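ABC transporter substrate-binding protein (Streptococcus pneumoniae, PDB 4OHN) binds histidine in a cleft between two lobes and probably delivers it to an ABC uptake transporter of the pneumococcal membrane. Local coordinates at residues I20-D25 with A50-Y55; S114-T117 with D121-G124; L127-Q130 with G135-D138; I64-K69 with D89-K94. All coordinates share one frame; numbering follows the deposited sequence.

Contact 1 (I20-D25 with A50-Y55). With HIS (histidine), chain B.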
loop_
_atom_site.group_PDB
_atom_site.type_symbol
_atom_site.label_atom_id
_atom_site.label_comp_id
_atom_site.label_asym_id
_atom_site.label_seq_id
_atom_site.Cartn_x
_atom_site.Cartn_y
_atom_site.Cartn_z
ATOM N N ILE A 20 11.367 15.644 -6.853
ATOM C CA ILE A 20 10.686 15.350 -5.608
ATOM C C ILE A 20 11.086 13.929 -5.211
ATOM O O ILE A 20 11.264 13.074 -6.094
ATOM C CB ILE A 20 9.152 15.524 -5.740
ATOM C CG1 ILE A 20 8.509 15.480 -4.364
ATOM C CG2 ILE A 20 8.576 14.493 -6.706
ATOM C CD1 ILE A 20 7.110 16.031 -4.311
ATOM N N THR A 21 11.215 13.677 -3.911
ATOM C CA THR A 21 11.602 12.355 -3.426
ATOM C C THR A 21 10.392 11.625 -2.870
ATOM O O THR A 21 9.663 12.144 -2.027
ATOM C CB THR A 21 12.713 12.457 -2.380
ATOM O OG1 THR A 21 13.856 13.036 -3.001
ATOM C CG2 THR A 21 13.080 11.096 -1.802
ATOM N N ILE A 22 10.177 10.411 -3.360
ATOM C CA ILE A 22 9.027 9.618 -2.978
ATOM C C ILE A 22 9.482 8.308 -2.348
ATOM O O ILE A 22 10.253 7.560 -2.939
ATOM C CB ILE A 22 8.116 9.356 -4.185
ATOM C CG1 ILE A 22 7.704 10.698 -4.824
ATOM C CG2 ILE A 22 6.899 8.549 -3.761
ATOM C CD1 ILE A 22 6.663 10.556 -5.928
ATOM N N GLY A 23 8.978 8.053 -1.152
ATOM C CA GLY A 23 9.312 6.849 -0.426
ATOM C C GLY A 23 8.291 5.746 -0.640
ATOM O O GLY A 23 7.103 5.984 -0.800
ATOM N N PHE A 24 8.791 4.513 -0.613
ATOM C CA PHE A 24 7.990 3.321 -0.893
ATOM C C PHE A 24 8.646 2.075 -0.339
ATOM O O PHE A 24 9.852 1.990 -0.235
ATOM C CB PHE A 24 7.695 3.173 -2.403
ATOM C CG PHE A 24 8.893 2.795 -3.248
ATOM C CD1 PHE A 24 9.989 3.637 -3.367
ATOM C CD2 PHE A 24 8.915 1.593 -3.914
ATOM C CE1 PHE A 24 11.089 3.260 -4.134
ATOM C CE2 PHE A 24 10.019 1.217 -4.668
ATOM C CZ PHE A 24 11.092 2.049 -4.768
ATOM N N ASP A 25 7.810 1.103 0.001
ATOM C CA ASP A 25 8.219 -0.261 0.325
ATOM C C ASP A 25 8.444 -0.951 -1.023
ATOM O O ASP A 25 7.488 -1.191 -1.763
ATOM C CB ASP A 25 7.064 -0.919 1.111
ATOM C CG ASP A 25 7.189 -2.433 1.309
ATOM O OD1 ASP A 25 8.132 -3.102 0.784
ATOM O OD2 ASP A 25 6.272 -2.977 1.985
ATOM N N ALA A 50 3.645 10.061 -14.146
ATOM C CA ALA A 50 2.726 10.813 -14.998
ATOM C C ALA A 50 2.230 12.091 -14.319
ATOM O O ALA A 50 2.073 13.123 -14.965
ATOM C CB ALA A 50 1.548 9.939 -15.399
ATOM N N VAL A 51 1.989 12.036 -13.016
ATOM C CA VAL A 51 1.599 13.241 -12.276
ATOM C C VAL A 51 2.689 14.300 -12.345
ATOM O O VAL A 51 2.437 15.456 -12.687
ATOM C CB VAL A 51 1.272 12.897 -10.798
ATOM C CG1 VAL A 51 1.346 14.138 -9.887
ATOM C CG2 VAL A 51 -0.099 12.211 -10.714
ATOM N N PHE A 52 3.918 13.908 -12.022
ATOM C CA PHE A 52 4.980 14.898 -11.945
ATOM C C PHE A 52 5.467 15.350 -13.318
ATOM O O PHE A 52 5.952 16.470 -13.452
ATOM C CB PHE A 52 6.048 14.442 -10.951
ATOM C CG PHE A 52 5.556 14.579 -9.543
ATOM C CD1 PHE A 52 5.322 15.849 -9.011
ATOM C CD2 PHE A 52 5.237 13.474 -8.792
ATOM C CE1 PHE A 52 4.808 15.994 -7.723
ATOM C CE2 PHE A 52 4.709 13.611 -7.535
ATOM C CZ PHE A 52 4.483 14.859 -6.994
ATOM N N GLU A 53 5.246 14.535 -14.344
ATOM C CA GLU A 53 5.476 14.937 -15.729
ATOM C C GLU A 53 4.682 16.191 -16.090
ATOM O O GLU A 53 5.144 17.003 -16.892
ATOM C CB GLU A 53 5.076 13.791 -16.675
ATOM C CG GLU A 53 5.437 13.966 -18.137
ATOM C CD GLU A 53 4.455 14.810 -18.974
ATOM O OE1 GLU A 53 3.267 15.027 -18.617
ATOM O OE2 GLU A 53 4.893 15.246 -20.054
ATOM N N LYS A 54 3.486 16.341 -15.527
ATOM C CA LYS A 54 2.653 17.509 -15.827
ATOM C C LYS A 54 3.348 18.810 -15.408
ATOM O O LYS A 54 2.990 19.877 -15.906
ATOM C CB LYS A 54 1.283 17.437 -15.122
ATOM C CG LYS A 54 0.342 16.280 -15.512
ATOM C CD LYS A 54 -0.242 16.402 -16.914
ATOM C CE LYS A 54 -1.180 15.239 -17.232
ATOM N NZ LYS A 54 -1.862 15.392 -18.543
ATOM N N TYR A 55 4.318 18.723 -14.493
ATOM C CA TYR A 55 5.004 19.891 -13.939
ATOM C C TYR A 55 6.488 19.927 -14.289
ATOM O O TYR A 55 7.230 20.772 -13.785
ATOM C CB TYR A 55 4.838 19.910 -12.400
ATOM C CG TYR A 55 3.387 19.838 -11.992
ATOM C CD1 TYR A 55 2.543 20.910 -12.211
ATOM C CD2 TYR A 55 2.855 18.688 -11.434
ATOM C CE1 TYR A 55 1.200 20.847 -11.875
ATOM C CE2 TYR A 55 1.518 18.599 -11.093
ATOM C CZ TYR A 55 0.693 19.690 -11.319
ATOM O OH TYR A 55 -0.644 19.671 -11.005
HETATM N N HIS B . -1.773 -0.546 2.503
HETATM C CA HIS B . -0.918 -0.879 3.668
HETATM C C HIS B . -0.412 0.378 4.340
HETATM O O HIS B . -0.700 1.492 3.848
HETATM C CB HIS B . 0.213 -1.871 3.309
HETATM C CG HIS B . 1.405 -1.318 2.582
HETATM N ND1 HIS B . 2.679 -1.798 2.835
HETATM C CD2 HIS B . 1.538 -0.431 1.565
HETATM C CE1 HIS B . 3.539 -1.205 2.030
HETATM N NE2 HIS B . 2.873 -0.375 1.243
HETATM O OXT HIS B . 0.267 0.234 5.380
#
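Apolar packing between Ile20, Ile22 and the ring of Phe52 makes up this contact. Ile20 gives the larger share and covers one face of the ring: its CG2 sits 3.9 Å from the centroid of the Phe52 ring and only 3° off the normal, a CH-pi contact over the middle, while its CD1 lies over the same side near the rim, 3.9 Å from Phe52 CZ. With CG1 anti to the backbone N (chi1 -169°), the longer branch of Ile20 is carried along toward that rim. On the opposite face of the ring Val51 CG1 lies over the centre, so the phenyl is sandwiched between two aliphatic groups. Ile22 meets the ring obliquely, its CD1 4.0 Å from Phe52 CE2.

Strand 19-24 and helix 43-53 belong to one alpha/beta lobe of the periplasmic-binding-protein fold, and Phe52 is the side chain by which the C-terminal part of the helix packs on the strand. Val59 and Leu80, from the neighbouring parallel strands, also touch Phe52.

The strand also carries polar groups: Thr21 OG1 is hydrogen-bonded to Asn60 ND2, and at the far end Asp25 OD1 to Thr27 OG1. Asp25 OD2 makes a close approach to a ring carbon of the bound histidine, 3.3 Å from its CE1.

Contact 2 (S114-T117 with D121-G124)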
loop_
_atom_site.group_PDB
_atom_site.type_symbol
_atom_site.label_atom_id
_atom_site.label_comp_id
_atom_site.label_asym_id
_atom_site.label_seq_id
_atom_site.Cartn_x
_atom_site.Cartn_y
_atom_site.Cartn_z
ATOM N N SER A 114 -5.327 -25.813 4.556
ATOM C CA SER A 114 -5.829 -25.518 5.896
ATOM C C SER A 114 -7.337 -25.695 6.025
ATOM O O SER A 114 -7.854 -25.883 7.137
ATOM C CB SER A 114 -5.455 -24.083 6.319
ATOM O OG SER A 114 -6.271 -23.113 5.675
ATOM N N GLY A 115 -8.044 -25.561 4.913
ATOM C CA GLY A 115 -9.494 -25.565 4.949
ATOM C C GLY A 115 -10.116 -24.343 5.597
ATOM O O GLY A 115 -11.314 -24.342 5.828
ATOM N N ILE A 116 -9.313 -23.306 5.849
ATOM C CA ILE A 116 -9.780 -22.082 6.518
ATOM C C ILE A 116 -10.224 -21.076 5.472
ATOM O O ILE A 116 -9.405 -20.579 4.687
ATOM C CB ILE A 116 -8.662 -21.448 7.373
ATOM C CG1 ILE A 116 -8.189 -22.413 8.446
ATOM C CG2 ILE A 116 -9.159 -20.142 7.995
ATOM C CD1 ILE A 116 -6.918 -21.994 9.157
ATOM N N THR A 117 -11.514 -20.767 5.460
ATOM C CA THR A 117 -12.083 -19.797 4.530
ATOM C C THR A 117 -12.899 -18.727 5.264
ATOM O O THR A 117 -13.631 -17.962 4.648
ATOM C CB THR A 117 -12.992 -20.463 3.486
ATOM O OG1 THR A 117 -14.102 -21.093 4.131
ATOM C CG2 THR A 117 -12.204 -21.515 2.670
ATOM N N ASP A 121 -12.477 -19.670 11.738
ATOM C CA ASP A 121 -11.669 -20.870 11.712
ATOM C C ASP A 121 -10.177 -20.576 11.928
ATOM O O ASP A 121 -9.350 -21.491 11.872
ATOM C CB ASP A 121 -11.977 -21.695 10.463
ATOM C CG ASP A 121 -13.331 -22.380 10.546
ATOM O OD1 ASP A 121 -13.884 -22.515 11.652
ATOM O OD2 ASP A 121 -13.867 -22.781 9.486
ATOM N N MET A 122 -9.854 -19.318 12.232
ATOM C CA MET A 122 -8.523 -18.958 12.743
ATOM C C MET A 122 -8.418 -19.091 14.250
ATOM O O MET A 122 -7.392 -18.716 14.838
ATOM C CB MET A 122 -8.170 -17.532 12.323
ATOM C CG MET A 122 -7.806 -17.401 10.860
ATOM S SD MET A 122 -6.226 -18.197 10.420
ATOM C CE MET A 122 -5.065 -17.157 11.307
ATOM N N THR A 123 -9.462 -19.587 14.892
ATOM C CA THR A 123 -9.466 -19.724 16.337
ATOM C C THR A 123 -8.285 -20.602 16.749
ATOM O O THR A 123 -8.114 -21.720 16.263
ATOM C CB THR A 123 -10.825 -20.245 16.861
ATOM O OG1 THR A 123 -11.844 -19.285 16.527
ATOM C CG2 THR A 123 -10.773 -20.418 18.384
ATOM N N GLY A 124 -7.422 -20.053 17.612
ATOM C CA GLY A 124 -6.266 -20.794 18.087
ATOM C C GLY A 124 -5.144 -20.951 17.067
ATOM O O GLY A 124 -4.141 -21.613 17.332
HETATM O O HOH W 1 -13.221 -22.690 6.937
#
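An ST turn at Ser114, in the loop between strands 102-111 and 127-130, leads into Ile116, which packs on Asp121 and Met122 at the outer end of the lobe that carries those strands. In the turn Ser114 OG accepts a bond from Ile116 N (3.1 Å, 158°), and the same hydroxyl is also hydrogen-bonded to Lys111 O.

Ile116 is the buried side chain of 114-117, and it packs along the short 3-10 turn rather than onto one residue. Its CD1 lies 3.7 Å from Asp121 O, and the shorter branch, CG2, rests 4.1 Å from Asp121 CB, the two side chains running past each other in opposite directions. Met122 crosses Ile116 at about a right angle. The bend at chi2 (-69°) puts its SD 4.1 Å from Ile116 CD1, and a second bend at chi3 turns the methyl CE; Met122 also touches Leu146.

The polar link runs along the solvent side through water 1. This water takes a hydrogen bond from Thr117 N at 3.0 Å and gives one to Gly115 O at 2.8 Å, while its second proton goes to the carboxylate oxygen Asp121 OD2, 2.6 Å away.

Contact 3 (L127-Q130 with G135-D138). With HIS (histidine), chain B.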
loop_
_atom_site.group_PDB
_atom_site.type_symbol
_atom_site.label_atom_id
_atom_site.label_comp_id
_atom_site.label_asym_id
_atom_site.label_seq_id
_atom_site.Cartn_x
_atom_site.Cartn_y
_atom_site.Cartn_z
ATOM N N LEU A 127 -1.542 -16.037 13.309
ATOM C CA LEU A 127 -1.689 -14.970 12.327
ATOM C C LEU A 127 -0.395 -14.220 12.139
ATOM O O LEU A 127 0.338 -13.992 13.103
ATOM C CB LEU A 127 -2.751 -13.981 12.841
ATOM C CG LEU A 127 -3.086 -12.838 11.879
ATOM C CD1 LEU A 127 -3.819 -13.347 10.693
ATOM C CD2 LEU A 127 -3.894 -11.768 12.610
ATOM N N GLY A 128 -0.107 -13.840 10.892
ATOM C CA GLY A 128 0.964 -12.904 10.564
ATOM C C GLY A 128 0.425 -11.607 9.978
ATOM O O GLY A 128 -0.690 -11.538 9.483
ATOM N N ALA A 129 1.265 -10.579 10.014
ATOM C CA ALA A 129 0.933 -9.242 9.500
ATOM C C ALA A 129 2.218 -8.483 9.217
ATOM O O ALA A 129 3.269 -8.774 9.779
ATOM C CB ALA A 129 0.108 -8.449 10.525
ATOM N N GLN A 130 2.102 -7.480 8.348
ATOM C CA GLN A 130 3.191 -6.528 8.156
ATOM C C GLN A 130 3.158 -5.504 9.271
ATOM O O GLN A 130 2.137 -4.861 9.526
ATOM C CB GLN A 130 3.098 -5.841 6.793
ATOM C CG GLN A 130 4.219 -4.822 6.612
ATOM C CD GLN A 130 4.166 -4.062 5.295
ATOM O OE1 GLN A 130 3.093 -3.566 4.878
ATOM N NE2 GLN A 130 5.309 -3.928 4.647
ATOM N N GLY A 135 -3.232 -2.698 7.928
ATOM C CA GLY A 135 -3.888 -3.935 8.332
ATOM C C GLY A 135 -3.597 -4.293 9.774
ATOM O O GLY A 135 -4.514 -4.653 10.532
ATOM N N TYR A 136 -2.339 -4.226 10.172
ATOM C CA TYR A 136 -2.004 -4.519 11.554
ATOM C C TYR A 136 -2.671 -3.534 12.499
ATOM O O TYR A 136 -3.166 -3.911 13.578
ATOM C CB TYR A 136 -0.480 -4.542 11.791
ATOM C CG TYR A 136 -0.149 -4.859 13.225
ATOM C CD1 TYR A 136 -0.344 -6.135 13.718
ATOM C CD2 TYR A 136 0.243 -3.880 14.109
ATOM C CE1 TYR A 136 -0.108 -6.434 15.047
ATOM C CE2 TYR A 136 0.475 -4.179 15.446
ATOM C CZ TYR A 136 0.301 -5.461 15.891
ATOM O OH TYR A 136 0.543 -5.789 17.208
ATOM N N ALA A 137 -2.711 -2.263 12.122
ATOM C CA ALA A 137 -3.370 -1.283 12.970
ATOM C C ALA A 137 -4.862 -1.623 13.141
ATOM O O ALA A 137 -5.418 -1.481 14.217
ATOM C CB ALA A 137 -3.214 0.133 12.402
ATOM N N ASP A 138 -5.507 -2.096 12.088
ATOM C CA ASP A 138 -6.924 -2.433 12.174
ATOM C C ASP A 138 -7.129 -3.736 12.970
ATOM O O ASP A 138 -8.150 -3.898 13.632
ATOM C CB ASP A 138 -7.532 -2.537 10.768
ATOM C CG ASP A 138 -8.967 -2.016 10.696
ATOM O OD1 ASP A 138 -9.396 -1.247 11.586
ATOM O OD2 ASP A 138 -9.666 -2.356 9.720
HETATM N N HIS B . -1.773 -0.546 2.503
HETATM C CA HIS B . -0.918 -0.879 3.668
HETATM C C HIS B . -0.412 0.378 4.340
HETATM O O HIS B . -0.700 1.492 3.848
HETATM C CB HIS B . 0.213 -1.871 3.309
HETATM C CG HIS B . 1.405 -1.318 2.582
HETATM N ND1 HIS B . 2.679 -1.798 2.835
HETATM C CD2 HIS B . 1.538 -0.431 1.565
HETATM C CE1 HIS B . 3.539 -1.205 2.030
HETATM N NE2 HIS B . 2.873 -0.375 1.243
HETATM O OXT HIS B . 0.267 0.234 5.380
#
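Tyr136 meets the end of strand 127-130 through the base of its side chain, close to where helix 134-141 begins. Gly135 precedes it in the first turn of that helix, and Ser133, just ahead, ties the strand end to the helix start: its OG is hydrogen-bonded both to Gln130 O and to Tyr136 N. At Tyr136 the methylene does most of the touching, with CB 3.5 Å from Gln130 O. The ring then leads away from the strand. CG stands anti to the backbone N (chi1 -180°), which brings CD1 to 4.0 Å from Ala129 CB. Ala155 and Gln157 of strand 155-158 also touch Tyr136, so the side chain meets the next parallel strand too. Strand 127-130, helix 134-141 and strand 155-158 form a beta-alpha-beta unit, and the contact packs its helix on its first strand.

Gln130 carries the strand end into the binding site. Its side chain is extended, with CG anti to the backbone N (chi1 179°), and the amide reaches the ligand ring: histidine ND1 donates to Gln130 OE1 over 2.7 Å in a nearly straight bond of 170°. Gln130 NE2 in turn donates to Asp25 OD2 and Gln159 O. With both ends of the amide engaged, its rotation is fixed, and the oxygen presented to ND1 implies that this ring nitrogen of the bound histidine carries its proton.

Contact 4 (I64-K69 with D89-K94). With HIS (histidine), chain B.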
loop_
_atom_site.group_PDB
_atom_site.type_symbol
_atom_site.label_atom_id
_atom_site.label_comp_id
_atom_site.label_asym_id
_atom_site.label_seq_id
_atom_site.Cartn_x
_atom_site.Cartn_y
_atom_site.Cartn_z
ATOM N N ILE A 64 12.221 2.695 1.270
ATOM C CA ILE A 64 12.271 2.921 2.711
ATOM C C ILE A 64 11.904 1.649 3.459
ATOM O O ILE A 64 11.316 0.713 2.939
ATOM C CB ILE A 64 11.307 4.061 3.158
ATOM C CG1 ILE A 64 9.847 3.709 2.833
ATOM C CG2 ILE A 64 11.715 5.392 2.530
ATOM C CD1 ILE A 64 8.821 4.698 3.400
ATOM N N ASP A 65 12.247 1.646 4.731
ATOM C CA ASP A 65 11.733 0.690 5.676
ATOM C C ASP A 65 10.306 1.153 6.007
ATOM O O ASP A 65 10.109 2.264 6.501
ATOM C CB ASP A 65 12.648 0.747 6.911
ATOM C CG ASP A 65 12.188 -0.099 8.043
ATOM O OD1 ASP A 65 11.087 -0.641 8.030
ATOM O OD2 ASP A 65 13.007 -0.244 8.990
ATOM N N TRP A 66 9.320 0.329 5.699
ATOM C CA TRP A 66 7.916 0.719 5.856
ATOM C C TRP A 66 7.618 1.087 7.311
ATOM O O TRP A 66 6.767 1.938 7.563
ATOM C CB TRP A 66 6.976 -0.363 5.327
ATOM C CG TRP A 66 5.569 0.083 5.108
ATOM C CD1 TRP A 66 4.452 -0.377 5.744
ATOM C CD2 TRP A 66 5.120 1.058 4.154
ATOM N NE1 TRP A 66 3.333 0.273 5.262
ATOM C CE2 TRP A 66 3.720 1.139 4.269
ATOM C CE3 TRP A 66 5.766 1.861 3.217
ATOM C CZ2 TRP A 66 2.961 2.000 3.498
ATOM C CZ3 TRP A 66 5.010 2.724 2.435
ATOM C CH2 TRP A 66 3.619 2.787 2.569
ATOM N N ASP A 67 8.347 0.511 8.258
ATOM C CA ASP A 67 8.190 0.839 9.671
ATOM C C ASP A 67 8.510 2.288 9.990
ATOM O O ASP A 67 8.030 2.829 10.997
ATOM C CB ASP A 67 9.086 -0.065 10.532
ATOM C CG ASP A 67 8.671 -1.526 10.515
ATOM O OD1 ASP A 67 7.502 -1.825 10.202
ATOM O OD2 ASP A 67 9.531 -2.374 10.886
ATOM N N LEU A 68 9.365 2.895 9.183
ATOM C CA LEU A 68 9.910 4.216 9.454
ATOM C C LEU A 68 9.294 5.318 8.603
ATOM O O LEU A 68 9.776 6.463 8.625
ATOM C CB LEU A 68 11.428 4.202 9.214
ATOM C CG LEU A 68 12.230 3.094 9.895
ATOM C CD1 LEU A 68 13.725 3.350 9.740
ATOM C CD2 LEU A 68 11.883 2.940 11.359
ATOM N N LYS A 69 8.244 5.015 7.857
ATOM C CA LYS A 69 7.738 5.951 6.852
ATOM C C LYS A 69 7.344 7.311 7.416
ATOM O O LYS A 69 7.656 8.324 6.805
ATOM C CB LYS A 69 6.598 5.326 6.058
ATOM C CG LYS A 69 5.392 4.972 6.879
ATOM C CD LYS A 69 4.480 4.055 6.100
ATOM C CE LYS A 69 3.419 3.412 6.968
ATOM N NZ LYS A 69 4.024 2.524 8.006
ATOM N N ASP A 89 -7.963 7.169 9.330
ATOM C CA ASP A 89 -8.173 8.252 10.277
ATOM C C ASP A 89 -6.976 8.464 11.175
ATOM O O ASP A 89 -6.596 9.592 11.445
ATOM C CB ASP A 89 -9.390 7.966 11.160
ATOM C CG ASP A 89 -10.705 8.152 10.432
ATOM O OD1 ASP A 89 -10.709 8.714 9.318
ATOM O OD2 ASP A 89 -11.745 7.747 10.988
ATOM N N GLU A 90 -6.396 7.366 11.649
ATOM C CA GLU A 90 -5.209 7.420 12.492
ATOM C C GLU A 90 -4.088 8.179 11.776
ATOM O O GLU A 90 -3.453 9.058 12.352
ATOM C CB GLU A 90 -4.776 5.989 12.827
ATOM C CG GLU A 90 -3.691 5.821 13.875
ATOM C CD GLU A 90 -3.389 4.343 14.148
ATOM O OE1 GLU A 90 -4.329 3.574 14.457
ATOM O OE2 GLU A 90 -2.212 3.944 14.037
ATOM N N ARG A 91 -3.860 7.868 10.504
ATOM C CA ARG A 91 -2.780 8.511 9.776
ATOM C C ARG A 91 -3.055 9.990 9.493
ATOM O O ARG A 91 -2.121 10.782 9.396
ATOM C CB ARG A 91 -2.506 7.762 8.479
ATOM C CG ARG A 91 -1.841 6.436 8.749
ATOM C CD ARG A 91 -1.740 5.568 7.532
ATOM N NE ARG A 91 -0.889 4.411 7.785
ATOM C CZ ARG A 91 -0.743 3.391 6.949
ATOM N NH1 ARG A 91 -1.421 3.359 5.813
ATOM N NH2 ARG A 91 0.085 2.412 7.267
ATOM N N ARG A 92 -4.328 10.349 9.375
ATOM C CA ARG A 92 -4.698 11.752 9.160
ATOM C C ARG A 92 -4.326 12.642 10.347
ATOM O O ARG A 92 -4.260 13.864 10.212
ATOM C CB ARG A 92 -6.188 11.867 8.841
ATOM C CG ARG A 92 -6.529 11.432 7.427
ATOM C CD ARG A 92 -8.017 11.564 7.127
ATOM N NE ARG A 92 -8.378 10.918 5.868
ATOM C CZ ARG A 92 -8.180 11.448 4.660
ATOM N NH1 ARG A 92 -7.604 12.634 4.515
ATOM N NH2 ARG A 92 -8.549 10.778 3.585
ATOM N N GLU A 93 -4.064 12.042 11.505
ATOM C CA GLU A 93 -3.580 12.820 12.649
ATOM C C GLU A 93 -2.121 13.247 12.444
ATOM O O GLU A 93 -1.643 14.148 13.119
ATOM C CB GLU A 93 -3.696 12.008 13.943
ATOM C CG GLU A 93 -5.109 11.556 14.261
ATOM C CD GLU A 93 -6.056 12.718 14.496
ATOM O OE1 GLU A 93 -5.689 13.645 15.252
ATOM O OE2 GLU A 93 -7.164 12.710 13.921
ATOM N N LYS A 94 -1.421 12.606 11.506
ATOM C CA LYS A 94 0.032 12.762 11.384
ATOM C C LYS A 94 0.499 13.303 10.024
ATOM O O LYS A 94 1.530 13.968 9.938
ATOM C CB LYS A 94 0.705 11.409 11.649
ATOM C CG LYS A 94 0.269 10.786 12.990
ATOM C CD LYS A 94 1.028 9.506 13.328
ATOM C CE LYS A 94 2.454 9.811 13.783
ATOM N NZ LYS A 94 3.327 8.601 13.855
HETATM N N HIS B . -1.773 -0.546 2.503
HETATM C CA HIS B . -0.918 -0.879 3.668
HETATM C C HIS B . -0.412 0.378 4.340
HETATM O O HIS B . -0.700 1.492 3.848
HETATM C CB HIS B . 0.213 -1.871 3.309
HETATM C CG HIS B . 1.405 -1.318 2.582
HETATM N ND1 HIS B . 2.679 -1.798 2.835
HETATM C CD2 HIS B . 1.538 -0.431 1.565
HETATM C CE1 HIS B . 3.539 -1.205 2.030
HETATM N NE2 HIS B . 2.873 -0.375 1.243
HETATM O OXT HIS B . 0.267 0.234 5.380
HETATM O O HOH W 2 1.271 3.386 9.814
#
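Two cationic side chains, Lys69 and Arg91, cross at about a right angle with Lys69 CE 3.5 Å from Arg91 NH2, beside the carboxylate of the bound histidine. The ligand's negative charge probably offsets much of the positive charge gathered here. Arg91 holds that carboxylate with a two-pronged grip: NH1 donates to the ligand O at 2.8 Å, and NH2 to OXT at 2.9 Å in an almost straight bond (174°). The ligand's carboxylate carbon lies in the guanidinium plane, at its edge. An extended chain from CG to NE carries the group from helix 89-92 into the cleft, and Ser86 O takes a further bond from NH1.

Trp66 supplies a third donor, its NE1 bonding to the same ligand OXT at 3.1 Å, so that oxygen receives two bonds from these segments. The indole also forms a floor for the ligand ring: histidine CE1 is 3.3 Å above the middle of one face. Over the opposite face runs Lys69, whose CD is centred 3.4 Å from the plane. Beyond it, a bend at chi4 (-63°) turns the ammonium back to Trp66 O, which accepts from Lys69 NZ at 2.8 Å; Gly132 O is another partner. Lys69 thus backs the tryptophan as a second-shell residue. Water 2 accepts from Arg91 NH2 at 3.0 Å and only weakly from Lys69 NZ. An arginine clamp on the alpha-carboxylate with an aromatic platform under the side chain is typical of amino-acid sites in family 3 solute-binding proteins.

Overall arrangement
From the N terminus, contact 1 closes first, bringing helix 43-53 back to strand 19-24. Contact 4 follows, joining the loop after strand 58-63 to helix 89-92; contact 2 then closes the short loop after strand 102-111, and contact 3 the strand-to-helix turn that comes next. All four run in series, none nested or crossing. Contacts 1 and 2 lie on opposite sides of the chain's centre, their centres about 41 Å apart. Contacts 1, 3 and 4 all touch the ligand; contacts 1 and 4 are also joined by the bond between Phe24 O and Ile64 N, and 3 and 4 by Gln130 on Trp66. Contact 2 reaches this group through Met122 packing on Leu127 of contact 3.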